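Local coordinates for protein alpha-rhamnosidase (Dictyoglomus thermophilum, PDB 6I60) that probably hydrolyses terminal non-reducing alpha-L-rhamnose residues from alpha-L-rhamnosides, such as those of natural flavonoids, at residues A[25-30]-A[59-64]; A[389-394]-A[439-444]. One frame throughout, in Å; residues are numbered along the deposited sequence.

Interaction 1: A[25-30]-A[59-64]; sequences KSSNIY and HLEKNE
Leu-60 meets Ile-29 and Tyr-30 because its CG stands beside its own backbone N, opposite the carbonyl carbon (chi1 -67°), which turns both methyls to the other segment. The two branches divide the work: Leu-60 CD1 lies 3.7 Å from Ile-29 CD1, and Leu-60 CD2 comes 3.6 Å from Tyr-30 CE2, the leucine crossing each partner near a right angle. Ile-29 also lays its CG1 over the centre of the Tyr-30 ring, making one small apolar cluster. The CB of His-59 heads off from the partner segment, yet with CG trans to the backbone N (chi1 -155°) the imidazole swings back to it. There His-59 CD2 is 3.6 Å from Asn-28 OD1 without a hydrogen bond; the side chains cross at about a right angle, amide and ring planes about halfway between parallel and perpendicular, and the ND2 of Asn-28 is bound by the carbonyl of Gln-125. A histidine suits this place because its two nitrogens work separately: His-59 ND1 accepts from Glu-61 N (3.0 Å) nearly in the ring plane, while NE2 makes a weak bond to Asp-121, consistent with a proton on NE2. Beyond the ring, Ser-27 OG donates to Glu-61 OE2 at 2.9 Å. It meets the anti side of the carboxylate, 27° out of its plane, at the end of a glutamate chain extended enough to bridge the two loops. Ser-26 OG accepts from Asn-28 N (2.7 Å) in an ST turn that presents Ser-27 and Asn-28. The contact lies at the surface of the N-terminal immunoglobulin-like domain, joining the chain before strand 35-37 to the loop between strands 52-56 and 68-74. Tyr-30 O is held by Trp-119 of strand 112-120, and Lys-62 and Asn-63 reach Tyr-937 on strand 935-941.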
ATOM      1  N   LYS A  25       8.013  18.921  36.893  1.00 77.19           N
ATOM      2  CA  LYS A  25       9.083  19.839  37.264  1.00 84.73           C
ATOM      3  C   LYS A  25       9.037  21.087  36.385  1.00 85.52           C
ATOM      4  O   LYS A  25       9.347  22.186  36.841  1.00 85.36           O
ATOM      5  CB  LYS A  25      10.447  19.152  37.135  1.00 85.14           C
ATOM      6  CG  LYS A  25      11.613  19.980  37.655  1.00 83.13           C
ATOM      7  CD  LYS A  25      12.944  19.442  37.160  1.00 84.69           C
ATOM      8  CE  LYS A  25      14.082  19.844  38.089  1.00 77.93           C
ATOM      9  NZ  LYS A  25      14.301  21.318  38.119  1.00 60.69           N
ATOM     10  N   SER A  26       8.624  20.901  35.133  1.00 88.10           N
ATOM     11  CA  SER A  26       8.684  21.973  34.155  1.00 79.71           C
ATOM     12  C   SER A  26       7.303  22.343  33.629  1.00 72.58           C
ATOM     13  O   SER A  26       6.282  21.961  34.208  1.00 71.89           O
ATOM     14  CB  SER A  26       9.585  21.563  32.994  1.00 73.85           C
ATOM     15  OG  SER A  26       8.837  20.775  32.090  1.00 71.15           O
ATOM     16  N   SER A  27       7.270  23.092  32.530  1.00 69.57           N
ATOM     17  CA  SER A  27       6.039  23.337  31.792  1.00 65.79           C
ATOM     18  C   SER A  27       5.831  22.325  30.675  1.00 68.84           C
ATOM     19  O   SER A  27       4.822  22.403  29.968  1.00 67.82           O
ATOM     20  CB  SER A  27       6.038  24.754  31.214  1.00 62.18           C
ATOM     21  OG  SER A  27       5.324  24.794  29.992  1.00 74.26           O
ATOM     22  N   ASN A  28       6.766  21.387  30.497  1.00 69.45           N
ATOM     23  CA  ASN A  28       6.645  20.319  29.504  1.00 59.06           C
ATOM     24  C   ASN A  28       5.993  19.118  30.183  1.00 55.71           C
ATOM     25  O   ASN A  28       6.641  18.144  30.568  1.00 55.14           O
ATOM     26  CB  ASN A  28       8.013  19.977  28.928  1.00 58.78           C
ATOM     27  CG  ASN A  28       7.927  19.111  27.697  1.00 61.12           C
ATOM     28  OD1 ASN A  28       6.843  18.682  27.300  1.00 66.78           O
ATOM     29  ND2 ASN A  28       9.072  18.845  27.081  1.00 54.37           N
ATOM     30  N   ILE A  29       4.667  19.204  30.333  1.00 58.11           N
ATOM     31  CA  ILE A  29       3.926  18.244  31.147  1.00 63.26           C
ATOM     32  C   ILE A  29       3.550  16.973  30.399  1.00 60.46           C
ATOM     33  O   ILE A  29       3.130  15.996  31.037  1.00 66.22           O
ATOM     34  CB  ILE A  29       2.648  18.892  31.716  1.00 65.40           C
ATOM     35  CG1 ILE A  29       1.537  18.894  30.665  1.00 56.33           C
ATOM     36  CG2 ILE A  29       2.934  20.310  32.192  1.00 60.21           C
ATOM     37  CD1 ILE A  29       0.175  19.234  31.219  1.00 48.85           C
ATOM     38  N   TYR A  30       3.687  16.944  29.077  1.00 54.34           N
ATOM     39  CA  TYR A  30       3.249  15.813  28.270  1.00 55.11           C
ATOM     40  C   TYR A  30       4.458  15.018  27.792  1.00 59.76           C
ATOM     41  O   TYR A  30       5.357  15.570  27.148  1.00 59.36           O
ATOM     42  CB  TYR A  30       2.418  16.282  27.077  1.00 50.34           C
ATOM     43  CG  TYR A  30       1.064  16.830  27.456  1.00 58.34           C
ATOM     44  CD1 TYR A  30       0.163  16.063  28.183  1.00 53.49           C
ATOM     45  CD2 TYR A  30       0.686  18.114  27.090  1.00 56.03           C
ATOM     46  CE1 TYR A  30      -1.077  16.559  28.533  1.00 48.83           C
ATOM     47  CE2 TYR A  30      -0.551  18.619  27.435  1.00 57.93           C
ATOM     48  CZ  TYR A  30      -1.428  17.838  28.157  1.00 58.11           C
ATOM     49  OH  TYR A  30      -2.662  18.339  28.501  1.00 66.30           O
ATOM     50  N   HIS A  59       2.210  19.586  23.285  1.00 56.34           N
ATOM     51  CA  HIS A  59       2.612  20.595  24.250  1.00 51.22           C
ATOM     52  C   HIS A  59       1.439  21.514  24.554  1.00 57.18           C
ATOM     53  O   HIS A  59       0.499  21.639  23.766  1.00 58.28           O
ATOM     54  CB  HIS A  59       3.804  21.415  23.738  1.00 57.30           C
ATOM     55  CG  HIS A  59       4.630  22.026  24.826  1.00 64.20           C
ATOM     56  ND1 HIS A  59       4.347  23.259  25.373  1.00 61.08           N
ATOM     57  CD2 HIS A  59       5.734  21.575  25.468  1.00 62.56           C
ATOM     58  CE1 HIS A  59       5.239  23.542  26.305  1.00 64.20           C
ATOM     59  NE2 HIS A  59       6.093  22.536  26.383  1.00 66.56           N
ATOM     60  N   LEU A  60       1.509  22.163  25.719  1.00 61.70           N
ATOM     61  CA  LEU A  60       0.470  23.115  26.098  1.00 55.58           C
ATOM     62  C   LEU A  60       0.580  24.403  25.293  1.00 55.98           C
ATOM     63  O   LEU A  60      -0.437  25.001  24.924  1.00 52.81           O
ATOM     64  CB  LEU A  60       0.553  23.421  27.593  1.00 50.90           C
ATOM     65  CG  LEU A  60       0.213  22.292  28.563  1.00 61.53           C
ATOM     66  CD1 LEU A  60       0.636  22.665  29.978  1.00 59.42           C
ATOM     67  CD2 LEU A  60      -1.272  21.966  28.505  1.00 65.50           C
ATOM     68  N   GLU A  61       1.804  24.846  25.012  1.00 57.14           N
ATOM     69  CA  GLU A  61       2.035  26.115  24.345  1.00 60.24           C
ATOM     70  C   GLU A  61       2.129  25.933  22.833  1.00 58.93           C
ATOM     71  O   GLU A  61       2.276  24.824  22.316  1.00 59.27           O
ATOM     72  CB  GLU A  61       3.311  26.772  24.870  1.00 65.66           C
ATOM     73  CG  GLU A  61       3.515  26.639  26.368  1.00 68.22           C
ATOM     74  CD  GLU A  61       4.909  27.044  26.796  1.00 78.98           C
ATOM     75  OE1 GLU A  61       5.657  27.579  25.950  1.00 75.67           O
ATOM     76  OE2 GLU A  61       5.259  26.826  27.977  1.00 82.68           O
ATOM     77  N   LYS A  62       2.041  27.054  22.123  1.00 61.61           N
ATOM     78  CA  LYS A  62       2.224  27.088  20.682  1.00 60.70           C
ATOM     79  C   LYS A  62       3.693  27.330  20.343  1.00 59.56           C
ATOM     80  O   LYS A  62       4.512  27.651  21.207  1.00 62.76           O
ATOM     81  CB  LYS A  62       1.345  28.172  20.058  1.00 54.27           C
ATOM     82  CG  LYS A  62      -0.143  27.873  20.096  1.00 59.92           C
ATOM     83  CD  LYS A  62      -0.929  28.898  19.289  1.00 61.86           C
ATOM     84  CE  LYS A  62      -2.418  28.585  19.288  1.00 53.92           C
ATOM     85  NZ  LYS A  62      -3.225  29.774  18.900  1.00 57.44           N
ATOM     86  N   ASN A  63       4.020  27.167  19.058  1.00 58.45           N
ATOM     87  CA  ASN A  63       5.373  27.397  18.544  1.00 62.83           C
ATOM     88  C   ASN A  63       6.410  26.561  19.290  1.00 59.28           C
ATOM     89  O   ASN A  63       7.499  27.035  19.617  1.00 57.33           O
ATOM     90  CB  ASN A  63       5.742  28.882  18.596  1.00 58.15           C
ATOM     91  CG  ASN A  63       4.736  29.753  17.884  1.00 65.97           C
ATOM     92  OD1 ASN A  63       4.568  29.657  16.669  1.00 73.85           O
ATOM     93  ND2 ASN A  63       4.059  30.611  18.637  1.00 70.20           N
ATOM     94  N   GLU A  64       6.072  25.308  19.563  1.00 57.86           N
ATOM     95  CA  GLU A  64       6.964  24.404  20.267  1.00 59.92           C
ATOM     96  C   GLU A  64       7.573  23.407  19.291  1.00 57.26           C
ATOM     97  O   GLU A  64       6.954  23.034  18.290  1.00 54.45           O
ATOM     98  CB  GLU A  64       6.229  23.670  21.392  1.00 57.17           C
ATOM     99  CG  GLU A  64       6.156  24.450  22.694  1.00 60.94           C
ATOM    100  CD  GLU A  64       7.517  24.647  23.335  1.00 65.00           C
ATOM    101  OE1 GLU A  64       8.472  23.945  22.940  1.00 61.48           O
ATOM    102  OE2 GLU A  64       7.631  25.501  24.240  1.00 74.91           O
TER

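Interaction 2: A[389-394]-A[439-444]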
ATOM      1  N   ILE A 389     -23.197 -26.073  -4.461  1.00 57.41           N
ATOM      2  CA  ILE A 389     -23.520 -24.652  -4.535  1.00 53.92           C
ATOM      3  C   ILE A 389     -22.348 -23.948  -5.201  1.00 51.02           C
ATOM      4  O   ILE A 389     -21.212 -24.029  -4.716  1.00 51.24           O
ATOM      5  CB  ILE A 389     -23.813 -24.057  -3.149  1.00 55.48           C
ATOM      6  CG1 ILE A 389     -25.248 -24.375  -2.732  1.00 55.72           C
ATOM      7  CG2 ILE A 389     -23.579 -22.552  -3.144  1.00 44.51           C
ATOM      8  CD1 ILE A 389     -25.504 -24.211  -1.258  1.00 55.43           C
ATOM      9  N   ARG A 390     -22.619 -23.268  -6.311  1.00 44.71           N
ATOM     10  CA  ARG A 390     -21.598 -22.598  -7.103  1.00 43.92           C
ATOM     11  C   ARG A 390     -21.754 -21.091  -6.960  1.00 49.88           C
ATOM     12  O   ARG A 390     -22.845 -20.553  -7.181  1.00 54.89           O
ATOM     13  CB  ARG A 390     -21.697 -23.009  -8.573  1.00 48.79           C
ATOM     14  CG  ARG A 390     -20.538 -22.545  -9.434  1.00 53.30           C
ATOM     15  CD  ARG A 390     -20.754 -22.925 -10.890  1.00 60.77           C
ATOM     16  NE  ARG A 390     -21.664 -22.006 -11.571  1.00 66.51           N
ATOM     17  CZ  ARG A 390     -22.289 -22.279 -12.711  1.00 68.40           C
ATOM     18  NH1 ARG A 390     -22.106 -23.450 -13.306  1.00 71.39           N
ATOM     19  NH2 ARG A 390     -23.099 -21.382 -13.258  1.00 72.47           N
ATOM     20  N   ILE A 391     -20.669 -20.415  -6.594  1.00 46.45           N
ATOM     21  CA  ILE A 391     -20.667 -18.976  -6.357  1.00 45.33           C
ATOM     22  C   ILE A 391     -19.742 -18.331  -7.380  1.00 49.52           C
ATOM     23  O   ILE A 391     -18.525 -18.552  -7.349  1.00 55.46           O
ATOM     24  CB  ILE A 391     -20.225 -18.629  -4.929  1.00 44.12           C
ATOM     25  CG1 ILE A 391     -20.998 -19.465  -3.909  1.00 47.21           C
ATOM     26  CG2 ILE A 391     -20.404 -17.144  -4.664  1.00 44.46           C
ATOM     27  CD1 ILE A 391     -20.359 -19.490  -2.539  1.00 41.85           C
ATOM     28  N   ARG A 392     -20.309 -17.528  -8.275  1.00 46.78           N
ATOM     29  CA  ARG A 392     -19.547 -16.797  -9.275  1.00 49.28           C
ATOM     30  C   ARG A 392     -19.506 -15.314  -8.929  1.00 51.00           C
ATOM     31  O   ARG A 392     -20.425 -14.779  -8.299  1.00 50.35           O
ATOM     32  CB  ARG A 392     -20.146 -16.987 -10.671  1.00 56.84           C
ATOM     33  CG  ARG A 392     -20.291 -18.440 -11.090  1.00 56.68           C
ATOM     34  CD  ARG A 392     -20.735 -18.551 -12.540  1.00 56.60           C
ATOM     35  NE  ARG A 392     -19.611 -18.431 -13.462  1.00 67.27           N
ATOM     36  CZ  ARG A 392     -19.729 -18.411 -14.786  1.00 75.84           C
ATOM     37  NH1 ARG A 392     -20.929 -18.502 -15.348  1.00 62.60           N
ATOM     38  NH2 ARG A 392     -18.648 -18.298 -15.548  1.00 68.82           N
ATOM     39  N   HIS A 393     -18.431 -14.650  -9.350  1.00 51.27           N
ATOM     40  CA  HIS A 393     -18.211 -13.240  -9.057  1.00 48.20           C
ATOM     41  C   HIS A 393     -17.882 -12.496 -10.343  1.00 45.81           C
ATOM     42  O   HIS A 393     -17.212 -13.035 -11.228  1.00 53.62           O
ATOM     43  CB  HIS A 393     -17.076 -13.051  -8.039  1.00 48.82           C
ATOM     44  CG  HIS A 393     -17.128 -14.005  -6.886  1.00 50.96           C
ATOM     45  ND1 HIS A 393     -16.861 -15.351  -7.018  1.00 51.67           N
ATOM     46  CD2 HIS A 393     -17.405 -13.804  -5.576  1.00 54.53           C
ATOM     47  CE1 HIS A 393     -16.978 -15.940  -5.842  1.00 53.66           C
ATOM     48  NE2 HIS A 393     -17.306 -15.023  -4.949  1.00 58.27           N
ATOM     49  N   ALA A 394     -18.347 -11.253 -10.440  1.00 42.42           N
ATOM     50  CA  ALA A 394     -18.111 -10.456 -11.634  1.00 48.72           C
ATOM     51  C   ALA A 394     -18.135  -8.976 -11.281  1.00 48.87           C
ATOM     52  O   ALA A 394     -18.678  -8.566 -10.251  1.00 41.33           O
ATOM     53  CB  ALA A 394     -19.142 -10.759 -12.727  1.00 54.54           C
ATOM     54  N   VAL A 439     -22.609 -10.995  -7.466  1.00 47.56           N
ATOM     55  CA  VAL A 439     -22.378 -12.388  -7.107  1.00 49.37           C
ATOM     56  C   VAL A 439     -23.534 -13.217  -7.648  1.00 53.58           C
ATOM     57  O   VAL A 439     -24.701 -12.863  -7.450  1.00 58.00           O
ATOM     58  CB  VAL A 439     -22.246 -12.569  -5.581  1.00 49.37           C
ATOM     59  CG1 VAL A 439     -22.652 -13.973  -5.162  1.00 50.72           C
ATOM     60  CG2 VAL A 439     -20.826 -12.267  -5.132  1.00 48.09           C
ATOM     61  N   GLU A 440     -23.214 -14.310  -8.334  1.00 52.32           N
ATOM     62  CA  GLU A 440     -24.208 -15.247  -8.837  1.00 53.77           C
ATOM     63  C   GLU A 440     -24.085 -16.562  -8.081  1.00 51.50           C
ATOM     64  O   GLU A 440     -22.980 -17.096  -7.937  1.00 54.29           O
ATOM     65  CB  GLU A 440     -24.035 -15.481 -10.340  1.00 54.19           C
ATOM     66  CG  GLU A 440     -24.791 -16.690 -10.861  1.00 55.13           C
ATOM     67  CD  GLU A 440     -24.330 -17.116 -12.237  1.00 56.50           C
ATOM     68  OE1 GLU A 440     -24.495 -16.325 -13.189  1.00 60.54           O
ATOM     69  OE2 GLU A 440     -23.804 -18.242 -12.368  1.00 62.30           O
ATOM     70  N   ILE A 441     -25.211 -17.080  -7.600  1.00 53.76           N
ATOM     71  CA  ILE A 441     -25.250 -18.333  -6.852  1.00 54.10           C
ATOM     72  C   ILE A 441     -26.232 -19.270  -7.538  1.00 53.99           C
ATOM     73  O   ILE A 441     -27.410 -18.931  -7.706  1.00 56.88           O
ATOM     74  CB  ILE A 441     -25.641 -18.114  -5.383  1.00 56.13           C
ATOM     75  CG1 ILE A 441     -24.684 -17.124  -4.721  1.00 57.74           C
ATOM     76  CG2 ILE A 441     -25.653 -19.440  -4.630  1.00 52.96           C
ATOM     77  CD1 ILE A 441     -25.377 -16.119  -3.846  1.00 60.37           C
ATOM     78  N   LEU A 442     -25.750 -20.445  -7.929  1.00 53.38           N
ATOM     79  CA  LEU A 442     -26.576 -21.476  -8.538  1.00 52.45           C
ATOM     80  C   LEU A 442     -26.565 -22.704  -7.643  1.00 53.20           C
ATOM     81  O   LEU A 442     -25.503 -23.124  -7.173  1.00 56.55           O
ATOM     82  CB  LEU A 442     -26.076 -21.833  -9.941  1.00 56.90           C
ATOM     83  CG  LEU A 442     -26.851 -22.944 -10.654  1.00 68.53           C
ATOM     84  CD1 LEU A 442     -27.838 -22.355 -11.654  1.00 71.70           C
ATOM     85  CD2 LEU A 442     -25.905 -23.925 -11.336  1.00 67.46           C
ATOM     86  N   GLY A 443     -27.743 -23.269  -7.404  1.00 64.17           N
ATOM     87  CA  GLY A 443     -27.867 -24.461  -6.594  1.00 53.75           C
ATOM     88  C   GLY A 443     -28.232 -24.234  -5.144  1.00 55.03           C
ATOM     89  O   GLY A 443     -28.084 -25.162  -4.340  1.00 66.18           O
ATOM     90  N   TYR A 444     -28.695 -23.044  -4.784  1.00 56.50           N
ATOM     91  CA  TYR A 444     -29.074 -22.787  -3.405  1.00 58.30           C
ATOM     92  C   TYR A 444     -30.319 -23.594  -3.043  1.00 62.49           C
ATOM     93  O   TYR A 444     -31.240 -23.716  -3.856  1.00 61.22           O
ATOM     94  CB  TYR A 444     -29.337 -21.297  -3.192  1.00 54.92           C
ATOM     95  CG  TYR A 444     -29.492 -20.907  -1.742  1.00 56.12           C
ATOM     96  CD1 TYR A 444     -30.748 -20.821  -1.158  1.00 56.46           C
ATOM     97  CD2 TYR A 444     -28.382 -20.633  -0.955  1.00 51.52           C
ATOM     98  CE1 TYR A 444     -30.896 -20.468   0.165  1.00 52.91           C
ATOM     99  CE2 TYR A 444     -28.519 -20.280   0.370  1.00 54.34           C
ATOM    100  CZ  TYR A 444     -29.780 -20.198   0.925  1.00 57.36           C
ATOM    101  OH  TYR A 444     -29.927 -19.846   2.246  1.00 69.08           O
TER
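Arg-390 and Leu-442 bind each other through both backbone groups: Arg-390 N gives an almost straight bond to Leu-442 O (3.0 Å, 178°), and Leu-442 N returns one to Arg-390 O. Two residues along, Arg-392 N reaches Glu-440 O at 2.7 Å and Glu-440 N reaches Arg-392 O at 2.8 Å. Between them, in the non-hydrogen-bonded pair with Ile-441, Ile-391 turns its backbone groups to Asp-415 of strand 414-418. This is antiparallel pairing inside the beta sandwich of the concanavalin-like domain. Ile-389, Ile-391 and Val-439 suit their face, touching strand 375-380 of the facing sheet, and Ile-391 CG2 packs 3.9 Å from Val-439 CG1. Ile-389 CG1 comes 3.4 Å from Gly-443 O, and Ile-389 CG2 lies 4.0 Å from Ile-441 CG2; an alanine here would probably open a gap beside both and take away part of the packing on Val-380. His-393, on the same face, touches Val-439 CG2 with its CD2, and its ND1 is bonded to Ala-413 O. On the other face Glu-440, its CG trans to the backbone N (chi1 165°), extends beside both arginines. Glu-440 OE2 takes a weak, salt-bridging bond from Arg-390 NH2 (3.3 Å) at the guanidinium edge, while Leu-442 CD2 covers one face of the Arg-390 guanidinium. Arg-392 NH1, 4.1 Å from Glu-440 OE2, is too far for a salt bridge; Arg-392 makes a cation-pi contact with Tyr-405, whose hydroxyl bonds weakly to Glu-440 OE1.

The two contacts lie on opposite sides of the chain's centre, their own centres about 60 Å apart, and they share no strand. Interaction 1 is a surface meeting of two loops of the immunoglobulin-like domain. With no strand pairing across it, side chains do most of the joining, by a single hydroxyl-carboxylate bond and a small apolar cluster. Interaction 2 is partly buried and buries more surface, 525 against 316 Å². There regular backbone pairing sets the register, and the side chains sort by face, mostly aliphatic toward the facing sheet, with Glu-440 and the two arginines on the other. A glutamate carboxylate serves both, accepting from a serine in interaction 1 and pairing with an arginine in interaction 2.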